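Local atomic coordinates of acylphosphatase (Bacillus subtilis, PDB entry 3BR8), a protein that catalyses the hydrolysis of acyl phosphates to a carboxylate and free phosphate. Residues 31-36 with 41-46. Residues are numbered along the deposited sequence; the frame is centred on the assembly and turned at random.
Sequences AGWVKN and RVEILA. With PO4 (phosphate ion), chain B.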
ATOM      1  N   ALA A  31      -2.574  -1.204   9.262  1.00  8.76           N
ATOM      2  CA  ALA A  31      -1.225  -1.020   9.803  1.00  9.41           C
ATOM      3  C   ALA A  31      -0.179  -1.595   8.845  1.00  9.52           C
ATOM      4  O   ALA A  31      -0.468  -2.499   8.066  1.00 10.21           O
ATOM      5  CB  ALA A  31      -1.113  -1.667  11.161  1.00 10.78           C
ATOM      6  N   GLY A  32       1.032  -1.058   8.888  1.00  9.60           N
ATOM      7  CA  GLY A  32       2.086  -1.503   7.990  1.00  9.59           C
ATOM      8  C   GLY A  32       2.914  -0.337   7.502  1.00  8.34           C
ATOM      9  O   GLY A  32       3.198   0.595   8.268  1.00  8.99           O
ATOM     10  N   TRP A  33       3.297  -0.366   6.228  1.00  8.48           N
ATOM     11  CA  TRP A  33       4.158   0.677   5.685  1.00  8.14           C
ATOM     12  C   TRP A  33       4.100   0.749   4.164  1.00  7.78           C
ATOM     13  O   TRP A  33       3.612  -0.166   3.493  1.00  7.31           O
ATOM     14  CB  TRP A  33       5.626   0.489   6.137  1.00  9.81           C
ATOM     15  CG  TRP A  33       6.325  -0.727   5.519  1.00  9.78           C
ATOM     16  CD1 TRP A  33       6.930  -0.800   4.282  1.00 11.26           C
ATOM     17  CD2 TRP A  33       6.495  -2.012   6.121  1.00 11.98           C
ATOM     18  NE1 TRP A  33       7.452  -2.058   4.085  1.00 12.31           N
ATOM     19  CE2 TRP A  33       7.209  -2.818   5.198  1.00 11.45           C
ATOM     20  CE3 TRP A  33       6.123  -2.559   7.353  1.00 12.72           C
ATOM     21  CZ2 TRP A  33       7.551  -4.144   5.473  1.00 13.48           C
ATOM     22  CZ3 TRP A  33       6.455  -3.879   7.626  1.00 14.12           C
ATOM     23  CH2 TRP A  33       7.166  -4.658   6.688  1.00 13.70           C
ATOM     24  N   VAL A  34       4.627   1.856   3.647  1.00  7.12           N
ATOM     25  CA  VAL A  34       4.834   2.066   2.227  1.00  7.08           C
ATOM     26  C   VAL A  34       6.277   2.559   2.043  1.00  7.59           C
ATOM     27  O   VAL A  34       6.801   3.325   2.864  1.00  8.66           O
ATOM     28  CB  VAL A  34       3.786   3.054   1.632  1.00  7.03           C
ATOM     29  CG1 VAL A  34       3.870   4.436   2.292  1.00  7.80           C
ATOM     30  CG2 VAL A  34       3.931   3.160   0.123  1.00  6.74           C
ATOM     31  N   LYS A  35       6.919   2.111   0.966  1.00  7.70           N
ATOM     32  CA  LYS A  35       8.338   2.384   0.751  1.00  9.21           C
ATOM     33  C   LYS A  35       8.655   2.385  -0.739  1.00  9.56           C
ATOM     34  O   LYS A  35       8.221   1.492  -1.462  1.00  9.81           O
ATOM     35  CB  LYS A  35       9.181   1.313   1.454  1.00  9.95           C
ATOM     36  CG  LYS A  35      10.688   1.398   1.237  1.00 11.32           C
ATOM     37  CD  LYS A  35      11.380   0.319   2.046  1.00 12.69           C
ATOM     38  CE  LYS A  35      12.836   0.153   1.660  1.00 14.99           C
ATOM     39  NZ  LYS A  35      13.495  -0.922   2.481  1.00 16.90           N
ATOM     40  N   ASN A  36       9.423   3.374  -1.184  1.00 11.22           N
ATOM     41  CA  ASN A  36       9.927   3.377  -2.545  1.00 12.82           C
ATOM     42  C   ASN A  36      11.092   2.399  -2.703  1.00 15.11           C
ATOM     43  O   ASN A  36      12.008   2.378  -1.876  1.00 16.17           O
ATOM     44  CB  ASN A  36      10.402   4.776  -2.939  1.00 12.84           C
ATOM     45  CG  ASN A  36       9.264   5.701  -3.325  1.00 11.82           C
ATOM     46  OD1 ASN A  36       8.112   5.290  -3.467  1.00 11.62           O
ATOM     47  ND2 ASN A  36       9.597   6.969  -3.515  1.00 11.37           N
ATOM     48  N   ARG A  41       9.515   0.734  -8.297  1.00 13.88           N
ATOM     49  CA  ARG A  41       8.289   0.175  -7.741  1.00 12.56           C
ATOM     50  C   ARG A  41       8.045   0.662  -6.321  1.00 10.26           C
ATOM     51  O   ARG A  41       8.939   1.216  -5.673  1.00 11.00           O
ATOM     52  CB  ARG A  41       8.338  -1.344  -7.780  1.00 13.79           C
ATOM     53  CG  ARG A  41       8.411  -1.904  -9.192  1.00 17.42           C
ATOM     54  CD  ARG A  41       8.439  -3.413  -9.175  1.00 20.05           C
ATOM     55  NE  ARG A  41       9.654  -3.900  -8.529  1.00 18.56           N
ATOM     56  CZ  ARG A  41       9.920  -5.179  -8.280  1.00 21.60           C
ATOM     57  NH1 ARG A  41       9.042  -6.124  -8.597  1.00 23.26           N
ATOM     58  NH2 ARG A  41      11.064  -5.510  -7.697  1.00 21.77           N
ATOM     59  N   VAL A  42       6.819   0.446  -5.853  1.00 11.66           N
ATOM     60  CA  VAL A  42       6.429   0.849  -4.505  1.00 10.06           C
ATOM     61  C   VAL A  42       5.957  -0.399  -3.763  1.00  8.90           C
ATOM     62  O   VAL A  42       5.119  -1.156  -4.272  1.00  9.14           O
ATOM     63  CB  VAL A  42       5.312   1.923  -4.541  1.00 10.06           C
ATOM     64  CG1 VAL A  42       4.836   2.258  -3.135  1.00 10.79           C
ATOM     65  CG2 VAL A  42       5.815   3.184  -5.243  1.00 10.64           C
ATOM     66  N   GLU A  43       6.526  -0.628  -2.583  1.00  8.70           N
ATOM     67  CA  GLU A  43       6.118  -1.748  -1.751  1.00  8.48           C
ATOM     68  C   GLU A  43       5.171  -1.260  -0.655  1.00  7.62           C
ATOM     69  O   GLU A  43       5.365  -0.188  -0.082  1.00  7.29           O
ATOM     70  CB  GLU A  43       7.339  -2.494  -1.175  1.00 10.75           C
ATOM     71  CG  GLU A  43       7.891  -1.950   0.122  1.00 12.44           C
ATOM     72  CD  GLU A  43       8.980  -2.816   0.712  1.00 12.40           C
ATOM     73  OE1 GLU A  43       9.807  -3.337  -0.062  1.00 10.91           O
ATOM     74  OE2 GLU A  43       9.025  -2.951   1.950  1.00 13.45           O
ATOM     75  N   ILE A  44       4.132  -2.046  -0.396  1.00  7.64           N
ATOM     76  CA  ILE A  44       3.137  -1.723   0.613  1.00  7.64           C
ATOM     77  C   ILE A  44       2.865  -2.984   1.421  1.00  8.14           C
ATOM     78  O   ILE A  44       2.502  -4.017   0.847  1.00  8.54           O
ATOM     79  CB  ILE A  44       1.795  -1.272  -0.020  1.00  8.04           C
ATOM     80  CG1 ILE A  44       1.960  -0.080  -0.978  1.00  8.46           C
ATOM     81  CG2 ILE A  44       0.786  -0.945   1.086  1.00  8.37           C
ATOM     82  CD1 ILE A  44       0.707   0.225  -1.813  1.00  8.62           C
ATOM     83  N   LEU A  45       3.062  -2.903   2.738  1.00  8.39           N
ATOM     84  CA  LEU A  45       2.643  -3.965   3.639  1.00  8.91           C
ATOM     85  C   LEU A  45       1.436  -3.432   4.392  1.00  8.56           C
ATOM     86  O   LEU A  45       1.523  -2.369   5.018  1.00  8.56           O
ATOM     87  CB  LEU A  45       3.778  -4.319   4.604  1.00 10.27           C
ATOM     88  CG  LEU A  45       3.640  -5.549   5.494  1.00 13.54           C
ATOM     89  CD1 LEU A  45       2.820  -5.294   6.766  1.00 14.51           C
ATOM     90  CD2 LEU A  45       3.140  -6.739   4.696  1.00 17.98           C
ATOM     91  N   ALA A  46       0.309  -4.137   4.312  1.00  8.84           N
ATOM     92  CA  ALA A  46      -0.902  -3.668   4.978  1.00  8.49           C
ATOM     93  C   ALA A  46      -1.584  -4.814   5.718  1.00  9.22           C
ATOM     94  O   ALA A  46      -1.745  -5.903   5.162  1.00  9.88           O
ATOM     95  CB  ALA A  46      -1.854  -3.039   3.977  1.00  9.05           C
TER
HETATM   96  P   PO4 B  92       6.604   9.871  -3.965  1.00  9.35           P
HETATM   97  O1  PO4 B  92       5.662   9.241  -4.990  1.00  9.35           O
HETATM   98  O2  PO4 B  92       6.425  11.363  -4.149  1.00 11.31           O
HETATM   99  O3  PO4 B  92       8.017   9.425  -4.307  1.00 10.80           O
HETATM  100  O4  PO4 B  92       6.131   9.454  -2.580  1.00  9.40           O
HETATM  101  O   HOH W   1      11.556  -3.213   2.953  1.00 17.18           O
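Trp33 lies flat over its neighbour on the adjoining strand: Leu45 CB pushes up under the six-membered ring, 3.7 Å from its centroid and almost on the ring normal, a CH-pi contact. Leu45 CG and CD1 carry the bump on beneath CH2 and CZ3. Trp33 CG sits between the backbone N and the carbonyl carbon (chi1 69°), which brings the indole over strand 42-46, and chi2 of 83° turns its face to Leu45. That fold also presents NE1 to Glu43, whose OE2 accepts a nearly straight bond of 2.8 Å (171°) in the ring plane, through its anti lone pair. OE2 takes a second bond, from a water that links it to Lys35 NZ, while OE1 forms a salt bridge with Arg37. Lys35 runs extended beside Glu43, Lys35 CB against Glu43 CG at 3.8 Å, so its aliphatic part fills the flank of the glutamate. An alanine in place of Trp33 would probably bare Leu45 and leave Glu43 OE2 without its N-H partner, the carboxylate then freer to turn.

On the other face Val34 CG2 wedges close against Val42 CG1, 3.5 Å away, with Ile44 CG1 next to it; helix 17-27 packs over Val34 and Ile44 through Val21. At the corner, a CB on Gly32 would collide with Leu45 O and jam against the preceding carbonyl O, hence the glycine. Between the two faces, paired backbone hydrogen bonds join Trp33 to Leu45 and Lys35 to Glu43, in antiparallel register. At the far end Asn36 lies alongside Val42, OD1 near CG2, and Asn36 ND2 donates to O3 of a phosphate ion, probably from the crystallisation liquor, at 3.0 Å. Backbone N-H groups of Gly14, Val15, Gly16 and Phe17 and the NE of active-site Arg18 also hold that ion; this beta hairpin of the acylphosphatase alpha/beta sandwich thus carries Asn36 into the active site.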